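Local atomic coordinates of endoglucanase family 5 (Clostridium acetobutylicum ATCC 824, PDB entry 6PZ7), a protein that probably hydrolyses internal beta-1,4-glucosidic links in cellulose and related plant polysaccharides, as a broad-specificity endoglucanase of glycoside hydrolase family 5 (GH5_4). Residues Asn54-Pro59 and Asp92-Ile97; Lys42-Lys47 and Leu317-Leu322; Gly23-Ala28 and Trp35-Thr40; Val60-His65 and Leu98-Asp103. All coordinates share one frame; numbering follows the deposited sequence. Where two conformers were deposited one is given.

Contact 1 (Asn54-Pro59 and Asp92-Ile97); sequences NTVRIP and DHMYAI
R57 sends CG opposite its backbone N (chi1 178°), which sets R57 CG beside I97 CB at 4.0 Å; I97 swings CG1 opposite its carbonyl carbon (chi1 -59°) and, with its second torsion extended, carries I97 CD1 to T55 CG2 at 3.9 Å. The two residues face each other through the register: 55-58 and 95-97 run parallel as the second and third strands of the closed TIM barrel, a beta-alpha-beta crossover through helix 76-91. I97 N gives its hydrogen to V56 O at 3.0 Å, and I58 N gives its own to I97 O at 2.8 Å. The register continues backwards with V56 N to Y95 O and Y95 N to N54 O.

At the early end of the strands, the N54 amide stands nearly perpendicular to the Y95 ring (86°), with N54 ND2 3.8 Å from Y95 CD1; ND2 itself bonds to D15 O, and Y95 OH to the D15 carboxylate. N54 O lies at the ring's edge. On the face carrying V56 and A96, which looks onto helices 42-51 and 76-91, M94 bends at its last torsion and brings CE to 3.7 Å from V56 CG2. I58 CD1 packs on A96 CB at 4.2 Å.

The chemistry splits by face. Outside is aliphatic packing against helices; inside, I97 packs obliquely across the first carbons of R57, whose guanidinium is gripped by N21 and Q269 through NH1 and by Q142 and N145 through NH2. A buried cation is thus satisfied by neutral amides, which should hold its orientation firmly.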
# COMPACT_ATOMS: atom_id res chain seq x y z
N ASN A 54 13.45 4.00 -3.01
CA ASN A 54 13.95 3.62 -1.70
C ASN A 54 12.98 2.81 -0.86
O ASN A 54 13.29 2.51 0.30
CB ASN A 54 14.48 4.82 -0.87
CG ASN A 54 15.48 4.40 0.18
OD1 ASN A 54 16.34 3.57 -0.09
ND2 ASN A 54 15.39 4.99 1.37
N THR A 55 11.85 2.41 -1.43
CA THR A 55 10.83 1.60 -0.76
C THR A 55 10.24 0.61 -1.75
O THR A 55 9.97 0.98 -2.91
CB THR A 55 9.68 2.50 -0.26
OG1 THR A 55 10.17 3.41 0.71
CG2 THR A 55 8.56 1.71 0.39
N VAL A 56 10.03 -0.62 -1.31
CA VAL A 56 9.19 -1.59 -2.01
C VAL A 56 8.05 -1.97 -1.09
O VAL A 56 8.27 -2.39 0.05
CB VAL A 56 10.01 -2.82 -2.44
CG1 VAL A 56 9.09 -3.85 -3.05
CG2 VAL A 56 11.08 -2.40 -3.43
N ARG A 57 6.84 -1.84 -1.60
CA ARG A 57 5.67 -2.37 -0.91
C ARG A 57 5.43 -3.78 -1.42
O ARG A 57 5.46 -4.03 -2.64
CB ARG A 57 4.45 -1.46 -1.11
CG ARG A 57 3.14 -1.97 -0.45
CD ARG A 57 2.16 -0.84 -0.33
NE ARG A 57 0.84 -1.19 0.21
CZ ARG A 57 -0.23 -1.46 -0.52
NH1 ARG A 57 -0.18 -1.62 -1.83
NH2 ARG A 57 -1.40 -1.55 0.07
N ILE A 58 5.24 -4.70 -0.48
CA ILE A 58 5.08 -6.13 -0.72
C ILE A 58 3.67 -6.51 -0.28
O ILE A 58 3.44 -6.91 0.88
CB ILE A 58 6.15 -6.94 0.04
CG1 ILE A 58 7.57 -6.48 -0.27
CG2 ILE A 58 5.97 -8.42 -0.28
CD1 ILE A 58 8.64 -7.05 0.65
N PRO A 59 2.69 -6.37 -1.15
CA PRO A 59 1.34 -6.78 -0.79
C PRO A 59 1.30 -8.28 -0.63
O PRO A 59 1.82 -9.02 -1.47
CB PRO A 59 0.50 -6.31 -1.97
CG PRO A 59 1.44 -6.03 -3.06
CD PRO A 59 2.78 -5.76 -2.49
N ASP A 92 18.85 -4.92 0.00
CA ASP A 92 19.16 -3.81 -0.88
C ASP A 92 19.05 -2.47 -0.17
O ASP A 92 19.05 -1.41 -0.84
CB ASP A 92 18.31 -3.85 -2.16
CG ASP A 92 18.83 -4.84 -3.17
OD1 ASP A 92 19.86 -5.51 -2.95
OD2 ASP A 92 18.18 -4.99 -4.24
N HIS A 93 18.95 -2.45 1.15
CA HIS A 93 18.94 -1.23 1.94
C HIS A 93 17.81 -0.30 1.52
O HIS A 93 17.98 0.92 1.44
CB HIS A 93 20.32 -0.56 1.95
CG HIS A 93 21.35 -1.39 2.63
ND1 HIS A 93 21.33 -1.66 3.98
CD2 HIS A 93 22.42 -2.06 2.13
CE1 HIS A 93 22.39 -2.40 4.29
NE2 HIS A 93 23.03 -2.68 3.18
N MET A 94 16.64 -0.86 1.25
CA MET A 94 15.40 -0.13 1.04
C MET A 94 14.45 -0.41 2.20
O MET A 94 14.61 -1.38 2.96
CB MET A 94 14.74 -0.55 -0.27
CG MET A 94 15.57 -0.10 -1.48
SD MET A 94 14.76 -0.35 -3.09
CE MET A 94 14.81 -2.14 -3.21
N TYR A 95 13.45 0.45 2.34
CA TYR A 95 12.29 0.16 3.18
C TYR A 95 11.42 -0.88 2.50
O TYR A 95 11.26 -0.86 1.28
CB TYR A 95 11.45 1.44 3.42
CG TYR A 95 12.11 2.40 4.36
CD1 TYR A 95 13.04 3.34 3.91
CD2 TYR A 95 11.83 2.37 5.72
CE1 TYR A 95 13.66 4.21 4.78
CE2 TYR A 95 12.46 3.23 6.61
CZ TYR A 95 13.39 4.13 6.14
OH TYR A 95 14.00 4.96 7.06
N ALA A 96 10.87 -1.80 3.31
CA ALA A 96 9.90 -2.79 2.87
C ALA A 96 8.61 -2.53 3.63
O ALA A 96 8.64 -2.39 4.86
CB ALA A 96 10.40 -4.21 3.15
N ILE A 97 7.47 -2.50 2.93
CA ILE A 97 6.14 -2.44 3.56
C ILE A 97 5.50 -3.80 3.39
O ILE A 97 5.34 -4.27 2.26
CB ILE A 97 5.25 -1.34 2.94
CG1 ILE A 97 5.85 0.05 3.07
CG2 ILE A 97 3.85 -1.40 3.61
CD1 ILE A 97 5.17 1.05 2.12

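Contact 2 (Lys42-Lys47 and Leu317-Leu322); sequences KAMIDK and LDRNNL
M44 projects from helix 42-51 and crosses two side chains of 317-322, R319 and L322, each at about a right angle. Its chain is extended beyond CG, and different atoms do the touching: M44 CG meets L322 CD2 at 3.7 Å, SD lies 3.9 Å from R319 CB, and CE ends 3.6 Å from R319 O. L322 comes across the helix surface, its other methyl, CD1, resting 4.1 Å from A43 CB.

One helical turn on from A43, K47 runs obliquely past L317, K47 CG to L317 CD1 3.8 Å. A bend at its second torsion (chi2 81°) turns the rest of the chain toward the backbone of L322, and K47 NZ makes a weak hydrogen bond to L322 O at 3.0 Å.

The segment 317-322 is the first strand and turn of a small beta hairpin, closed by strand 323-324. D318 shapes the turn through OD1: its bond from N320 N makes an Asx turn, and with the bond from N321 N an Asx motif.

M44 meets the CB and carbonyl of R319, while the guanidinium is directed to T25 OG1 and G23 O. The join is therefore mainly apolar, a methionine and leucine interface with one weak polar tie, from K47, which is partly exposed.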
# COMPACT_ATOMS: atom_id res chain seq x y z
N LYS A 42 15.79 -11.75 -6.70
CA LYS A 42 16.62 -10.66 -6.20
C LYS A 42 16.97 -9.69 -7.32
O LYS A 42 17.00 -8.47 -7.12
CB LYS A 42 17.89 -11.26 -5.58
CG LYS A 42 18.94 -10.28 -5.12
CD LYS A 42 18.38 -9.34 -4.07
CE LYS A 42 19.47 -8.94 -3.05
NZ LYS A 42 20.60 -8.16 -3.66
N ALA A 43 17.23 -10.21 -8.52
CA ALA A 43 17.63 -9.35 -9.63
C ALA A 43 16.52 -8.36 -10.00
O ALA A 43 16.80 -7.22 -10.39
CB ALA A 43 18.00 -10.18 -10.84
N MET A 44 15.26 -8.76 -9.88
CA MET A 44 14.16 -7.82 -10.12
C MET A 44 14.19 -6.68 -9.11
O MET A 44 14.05 -5.50 -9.45
CB MET A 44 12.82 -8.57 -10.06
CG MET A 44 12.60 -9.58 -11.17
SD MET A 44 11.14 -10.59 -10.79
CE MET A 44 11.44 -11.96 -11.92
N ILE A 45 14.37 -7.03 -7.83
CA ILE A 45 14.42 -6.01 -6.77
C ILE A 45 15.66 -5.13 -6.91
O ILE A 45 15.61 -3.91 -6.68
CB ILE A 45 14.30 -6.68 -5.39
CG1 ILE A 45 12.99 -7.47 -5.29
CG2 ILE A 45 14.47 -5.66 -4.28
CD1 ILE A 45 11.72 -6.65 -5.54
N ASP A 46 16.78 -5.70 -7.36
CA ASP A 46 17.97 -4.90 -7.65
C ASP A 46 17.67 -3.83 -8.71
O ASP A 46 18.20 -2.72 -8.65
CB ASP A 46 19.11 -5.81 -8.15
CG ASP A 46 19.71 -6.70 -7.09
OD1 ASP A 46 19.47 -6.56 -5.88
OD2 ASP A 46 20.50 -7.59 -7.48
N LYS A 47 16.86 -4.17 -9.72
CA LYS A 47 16.49 -3.18 -10.73
C LYS A 47 15.76 -1.99 -10.09
O LYS A 47 15.97 -0.83 -10.47
CB LYS A 47 15.57 -3.84 -11.75
CG LYS A 47 15.44 -3.16 -13.08
CD LYS A 47 16.60 -3.48 -14.01
CE LYS A 47 16.32 -2.77 -15.28
NZ LYS A 47 17.46 -2.78 -16.17
N LEU A 317 7.90 -2.05 -15.14
CA LEU A 317 9.05 -2.94 -15.28
C LEU A 317 8.60 -4.21 -15.99
O LEU A 317 7.57 -4.80 -15.60
CB LEU A 317 9.60 -3.30 -13.90
CG LEU A 317 10.77 -4.28 -13.86
CD1 LEU A 317 11.99 -3.73 -14.53
CD2 LEU A 317 11.09 -4.67 -12.44
N ASP A 318 9.34 -4.66 -17.00
CA ASP A 318 9.16 -6.00 -17.54
C ASP A 318 10.06 -6.89 -16.70
O ASP A 318 11.29 -6.85 -16.82
CB ASP A 318 9.52 -6.05 -19.03
CG ASP A 318 9.37 -7.44 -19.63
OD1 ASP A 318 9.46 -8.46 -18.91
OD2 ASP A 318 9.27 -7.53 -20.89
N ARG A 319 9.44 -7.68 -15.82
CA ARG A 319 10.20 -8.47 -14.87
C ARG A 319 10.90 -9.64 -15.54
O ARG A 319 11.91 -10.13 -15.02
CB ARG A 319 9.27 -9.03 -13.81
CG ARG A 319 8.58 -7.96 -13.00
CD ARG A 319 7.68 -8.54 -11.95
NE ARG A 319 6.73 -7.56 -11.45
CZ ARG A 319 5.78 -7.83 -10.58
NH1 ARG A 319 5.71 -9.03 -10.02
NH2 ARG A 319 4.88 -6.91 -10.28
N ASN A 320 10.38 -10.11 -16.67
CA ASN A 320 10.92 -11.30 -17.32
C ASN A 320 12.21 -11.01 -18.06
O ASN A 320 13.04 -11.92 -18.19
CB ASN A 320 9.88 -11.83 -18.31
CG ASN A 320 8.69 -12.39 -17.63
OD1 ASN A 320 8.83 -13.24 -16.75
ND2 ASN A 320 7.52 -11.93 -18.00
N ASN A 321 12.39 -9.80 -18.59
CA ASN A 321 13.62 -9.44 -19.27
C ASN A 321 14.34 -8.29 -18.57
O ASN A 321 15.28 -7.72 -19.14
CB ASN A 321 13.39 -9.13 -20.75
CG ASN A 321 12.59 -7.90 -20.96
OD1 ASN A 321 12.15 -7.26 -20.01
ND2 ASN A 321 12.42 -7.51 -22.22
N LEU A 322 13.91 -7.95 -17.35
CA LEU A 322 14.56 -6.96 -16.52
C LEU A 322 14.74 -5.62 -17.25
O LEU A 322 15.81 -5.03 -17.23
CB LEU A 322 15.90 -7.47 -15.97
CG LEU A 322 15.79 -8.72 -15.08
CD1 LEU A 322 17.18 -9.22 -14.69
CD2 LEU A 322 14.97 -8.46 -13.82

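Contact 3 (Gly23-Ala28 and Trp35-Thr40); sequences GNTLDA and WGNPKT
W35 lies flat over A28, opening the contact inside the long loop that follows the first strand of the TIM barrel and leads to helix 42-51. A28 closes a type I beta turn starting at T25, and its CA sits 3.6 Å from the centroid of the indole's six-membered ring, almost on the ring normal: a CH-pi contact. A28 CB lies over the same face, nearer the ring fusion. The N24 amide comes instead to the edge of the indole, where N24 CG lies 3.6 Å from W35 CE3, with its plane 80° from the ring. A water links N24 ND2 to W35 O.

G36, at a positive phi of 98°, carries the chain round to N37. There a second water bridges three backbone groups, giving a hydrogen to N24 O and accepting from W35 N and N37 N. N37 also reaches N24 O directly: N37 ND2 donates to N24 O at 3.0 Å with a nearly straight bond (171°), approaching from above the carbonyl plane while N24 O stays in the plane of the N37 amide; N24 is itself held by D27, whose OD1 takes N24 N at 2.8 Å and whose OD2 takes T25 N at 2.7 Å. N37 ND2 also bonds to N304 O, so the side chain bridges the loops after the first and last barrel strands.

Farther on, T40 returns to T25. T40 OG1, which bonds to E32 OE2, meets the methyl of T25, whose own hydroxyl donates to G23 O; T40 OG1 lies 3.3 Å from T25 CG2.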
# COMPACT_ATOMS: atom_id res chain seq x y z
N GLY A 23 3.21 -5.72 -7.19
CA GLY A 23 1.79 -6.02 -7.29
C GLY A 23 1.46 -7.28 -8.06
O GLY A 23 2.24 -7.75 -8.90
N ASN A 24 0.29 -7.83 -7.76
CA ASN A 24 -0.18 -9.06 -8.41
C ASN A 24 0.83 -10.20 -8.29
O ASN A 24 1.01 -11.00 -9.20
CB ASN A 24 -0.59 -8.83 -9.87
CG ASN A 24 -1.95 -8.18 -10.01
OD1 ASN A 24 -2.49 -7.58 -9.08
ND2 ASN A 24 -2.50 -8.26 -11.24
N THR A 25 1.42 -10.30 -7.09
CA THR A 25 2.50 -11.24 -6.81
C THR A 25 2.14 -12.03 -5.55
O THR A 25 1.35 -12.97 -5.63
CB THR A 25 3.84 -10.50 -6.78
OG1 THR A 25 3.96 -9.74 -8.01
CG2 THR A 25 5.02 -11.40 -6.71
N LEU A 26 2.66 -11.67 -4.37
CA LEU A 26 2.26 -12.36 -3.15
C LEU A 26 0.80 -12.07 -2.74
O LEU A 26 0.26 -12.75 -1.86
CB LEU A 26 3.24 -12.10 -2.02
CG LEU A 26 4.66 -12.58 -2.28
CD1 LEU A 26 5.59 -12.09 -1.19
CD2 LEU A 26 4.78 -14.06 -2.46
N ASP A 27 0.23 -11.08 -3.38
CA ASP A 27 -1.18 -10.74 -3.27
C ASP A 27 -2.05 -11.54 -4.20
O ASP A 27 -3.29 -11.54 -4.05
CB ASP A 27 -1.41 -9.23 -3.49
CG ASP A 27 -0.71 -8.65 -4.70
OD1 ASP A 27 -1.35 -7.84 -5.44
OD2 ASP A 27 0.48 -8.93 -4.94
N ALA A 28 -1.46 -12.23 -5.19
CA ALA A 28 -2.19 -13.14 -6.05
C ALA A 28 -2.56 -14.39 -5.27
O ALA A 28 -2.07 -14.63 -4.16
CB ALA A 28 -1.36 -13.52 -7.28
N TRP A 35 -1.33 -15.08 -10.99
CA TRP A 35 -1.88 -14.03 -11.85
C TRP A 35 -0.92 -13.64 -12.96
O TRP A 35 -1.01 -12.52 -13.49
CB TRP A 35 -2.38 -12.83 -11.03
CG TRP A 35 -3.53 -13.14 -10.09
CD1 TRP A 35 -4.22 -14.31 -9.97
CD2 TRP A 35 -4.08 -12.26 -9.12
NE1 TRP A 35 -5.18 -14.20 -9.00
CE2 TRP A 35 -5.11 -12.96 -8.45
CE3 TRP A 35 -3.80 -10.95 -8.74
CZ2 TRP A 35 -5.86 -12.38 -7.46
CZ3 TRP A 35 -4.54 -10.39 -7.73
CH2 TRP A 35 -5.56 -11.09 -7.12
N GLY A 36 0.02 -14.52 -13.30
CA GLY A 36 0.81 -14.37 -14.49
C GLY A 36 2.17 -13.76 -14.30
O GLY A 36 2.92 -13.68 -15.27
N ASN A 37 2.54 -13.31 -13.11
CA ASN A 37 3.87 -12.79 -12.88
C ASN A 37 4.84 -13.94 -12.64
O ASN A 37 4.47 -14.97 -12.10
CB ASN A 37 3.89 -11.78 -11.74
CG ASN A 37 3.44 -10.41 -12.17
OD1 ASN A 37 3.99 -9.88 -13.11
ND2 ASN A 37 2.49 -9.84 -11.51
N PRO A 38 6.10 -13.77 -13.03
CA PRO A 38 7.12 -14.78 -12.74
C PRO A 38 7.42 -14.77 -11.24
O PRO A 38 7.15 -13.79 -10.52
CB PRO A 38 8.33 -14.27 -13.54
CG PRO A 38 8.15 -12.77 -13.58
CD PRO A 38 6.67 -12.59 -13.72
N LYS A 39 7.99 -15.85 -10.74
CA LYS A 39 8.46 -15.86 -9.36
C LYS A 39 9.47 -14.72 -9.16
O LYS A 39 10.39 -14.54 -9.97
CB LYS A 39 9.07 -17.22 -9.04
CG LYS A 39 9.50 -17.36 -7.59
CD LYS A 39 9.95 -18.78 -7.30
CE LYS A 39 10.44 -18.89 -5.85
NZ LYS A 39 10.83 -20.31 -5.49
N THR A 40 9.32 -13.96 -8.10
CA THR A 40 10.18 -12.80 -7.88
C THR A 40 11.61 -13.24 -7.59
O THR A 40 11.84 -14.22 -6.89
CB THR A 40 9.65 -11.99 -6.70
OG1 THR A 40 8.27 -11.71 -6.88
CG2 THR A 40 10.38 -10.67 -6.53
O HOH W 1 1.14 -13.60 -10.32
O HOH W 2 -0.87 -9.58 -13.24

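Contact 4 (Val60-His65 and Leu98-Asp103); sequences VSWSSH and LNTHHD
D103 grips the backbone of the opposing loop: its OD2 takes the N-H of W62 at 3.0 Å, almost straight (176°) and on the syn lone pair. H101 N reaches the same oxygen from the anti side, so OD2 ties both segments together. OD1, bonded to W106 NE1, receives a weak bond from S63 N.

The indole of W62 makes the second strong link, NE1 donating to N99 O at 2.9 Å. The acceptor lies in the ring plane and the donor in the carbonyl plane on a lone pair, which fixes the rotation of the ring. N99 also turns its side chain back, with CG in the crowded position between backbone N and carbonyl carbon (chi1 78°); N99 OD1 then accepts V60 N at 2.9 Å. Its ND2 is shared by H101 ND1, at 3.0 Å, and Q142. S61 OG accepts from H102 N at 3.0 Å and is bonded to D27 O as well, joining a third loop to the pair.

Around these bonds the packing is apolar. T100 crosses W62 at about a right angle, T100 CG2 to W62 CD1 3.6 Å, and V60 CG2 touches L98 CD1 at 3.6 Å.

Both segments carry on from the C-terminal ends of neighbouring barrel strands, 55-58 and 95-99, the end at which TIM barrels build their active sites. Beneath them W62 and L98 rest on I128 of helix 111-132, V60 and L98 on V82 of helix 76-91, and the W78 ring meets that of W62 with the planes about 90° apart.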
# COMPACT_ATOMS: atom_id res chain seq x y z
N VAL A 60 0.64 -8.76 0.41
CA VAL A 60 0.53 -10.20 0.67
C VAL A 60 -0.92 -10.53 1.00
O VAL A 60 -1.49 -9.98 1.94
CB VAL A 60 1.44 -10.69 1.81
CG1 VAL A 60 1.26 -12.20 2.01
CG2 VAL A 60 2.90 -10.35 1.51
N SER A 61 -1.50 -11.44 0.23
CA SER A 61 -2.84 -11.95 0.51
C SER A 61 -2.68 -13.25 1.29
O SER A 61 -2.07 -14.20 0.79
CB SER A 61 -3.63 -12.17 -0.78
OG SER A 61 -3.86 -10.91 -1.42
N TRP A 62 -3.16 -13.26 2.52
CA TRP A 62 -2.93 -14.40 3.42
C TRP A 62 -3.99 -15.46 3.34
O TRP A 62 -3.70 -16.60 3.72
CB TRP A 62 -2.76 -13.87 4.84
CG TRP A 62 -1.61 -12.92 4.99
CD1 TRP A 62 -1.67 -11.56 4.81
CD2 TRP A 62 -0.23 -13.22 5.26
NE1 TRP A 62 -0.41 -11.00 4.98
CE2 TRP A 62 0.49 -12.00 5.25
CE3 TRP A 62 0.48 -14.41 5.47
CZ2 TRP A 62 1.85 -11.92 5.49
CZ3 TRP A 62 1.86 -14.34 5.70
CH2 TRP A 62 2.52 -13.11 5.70
N SER A 63 -5.19 -15.12 2.85
CA SER A 63 -6.38 -15.96 2.98
C SER A 63 -6.13 -17.42 2.61
O SER A 63 -6.54 -18.33 3.34
CB SER A 63 -7.49 -15.36 2.11
OG SER A 63 -8.74 -15.99 2.35
N SER A 64 -5.52 -17.67 1.46
CA SER A 64 -5.29 -19.01 0.93
C SER A 64 -4.27 -19.81 1.72
O SER A 64 -4.05 -20.98 1.40
CB SER A 64 -4.80 -18.96 -0.53
OG SER A 64 -5.70 -18.28 -1.37
N HIS A 65 -3.62 -19.19 2.69
CA HIS A 65 -2.51 -19.76 3.44
C HIS A 65 -2.80 -19.86 4.92
O HIS A 65 -1.88 -20.16 5.69
CB HIS A 65 -1.26 -18.90 3.19
CG HIS A 65 -1.04 -18.61 1.75
ND1 HIS A 65 -0.60 -19.55 0.85
CD2 HIS A 65 -1.30 -17.49 1.03
CE1 HIS A 65 -0.55 -19.01 -0.36
NE2 HIS A 65 -0.98 -17.76 -0.28
N LEU A 98 5.17 -4.46 4.49
CA LEU A 98 4.54 -5.78 4.49
C LEU A 98 3.12 -5.61 5.01
O LEU A 98 2.93 -5.07 6.11
CB LEU A 98 5.34 -6.72 5.39
CG LEU A 98 4.77 -8.12 5.55
CD1 LEU A 98 4.78 -8.90 4.28
CD2 LEU A 98 5.50 -8.90 6.63
N ASN A 99 2.14 -6.09 4.26
CA ASN A 99 0.73 -5.86 4.65
C ASN A 99 -0.07 -7.16 4.75
O ASN A 99 0.44 -8.27 4.62
CB ASN A 99 0.04 -4.84 3.73
CG ASN A 99 -0.37 -5.39 2.39
OD1 ASN A 99 -0.23 -6.58 2.12
ND2 ASN A 99 -0.94 -4.53 1.54
N THR A 100 -1.38 -6.98 5.04
CA THR A 100 -2.41 -7.90 4.56
C THR A 100 -3.11 -7.22 3.38
O THR A 100 -3.21 -6.00 3.33
CB THR A 100 -3.43 -8.27 5.64
OG1 THR A 100 -4.28 -7.15 6.00
CG2 THR A 100 -2.77 -8.81 6.91
N HIS A 101 -3.58 -8.03 2.42
CA HIS A 101 -3.97 -7.50 1.11
C HIS A 101 -5.38 -7.95 0.80
O HIS A 101 -6.34 -7.45 1.43
CB HIS A 101 -2.92 -7.67 0.02
CG HIS A 101 -3.03 -6.64 -1.04
ND1 HIS A 101 -2.49 -5.38 -0.89
CD2 HIS A 101 -3.62 -6.68 -2.26
CE1 HIS A 101 -2.76 -4.69 -1.99
NE2 HIS A 101 -3.41 -5.47 -2.85
N HIS A 102 -5.57 -8.86 -0.15
CA HIS A 102 -6.92 -9.33 -0.56
C HIS A 102 -7.45 -10.35 0.43
O HIS A 102 -7.54 -11.55 0.16
CB HIS A 102 -6.89 -9.94 -1.95
CG HIS A 102 -6.52 -9.00 -3.05
ND1 HIS A 102 -7.06 -7.75 -3.20
CD2 HIS A 102 -5.62 -9.12 -4.06
CE1 HIS A 102 -6.51 -7.14 -4.25
NE2 HIS A 102 -5.66 -7.97 -4.80
N ASP A 103 -7.79 -9.83 1.61
CA ASP A 103 -8.20 -10.56 2.80
C ASP A 103 -9.59 -10.14 3.27
O ASP A 103 -9.97 -10.39 4.42
CB ASP A 103 -7.08 -10.47 3.85
CG ASP A 103 -5.91 -11.40 3.51
OD1 ASP A 103 -6.17 -12.60 3.41
OD2 ASP A 103 -4.76 -10.91 3.34

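Overall arrangement
Contacts 1 and 4 are two stages of one strand pairing: 55-58 and 95-99 first run side by side in the barrel wall, then part into loops, and backbone pairing gives way to bonds made by side chains. P59 touches N99 and H101 at the join. Contact 3, also largely buried, belongs to the preceding strand's loop and is knit to contact 4 through D27 O with S61 OG and L26 O with S61 N. Contact 2 lies farther out, only partly buried and mostly apolar. R319 joins it to contact 3, while D92 with K42 joins it to contact 1; contacts 2 and 4 do not touch, their nearest atoms being about 11 Å apart.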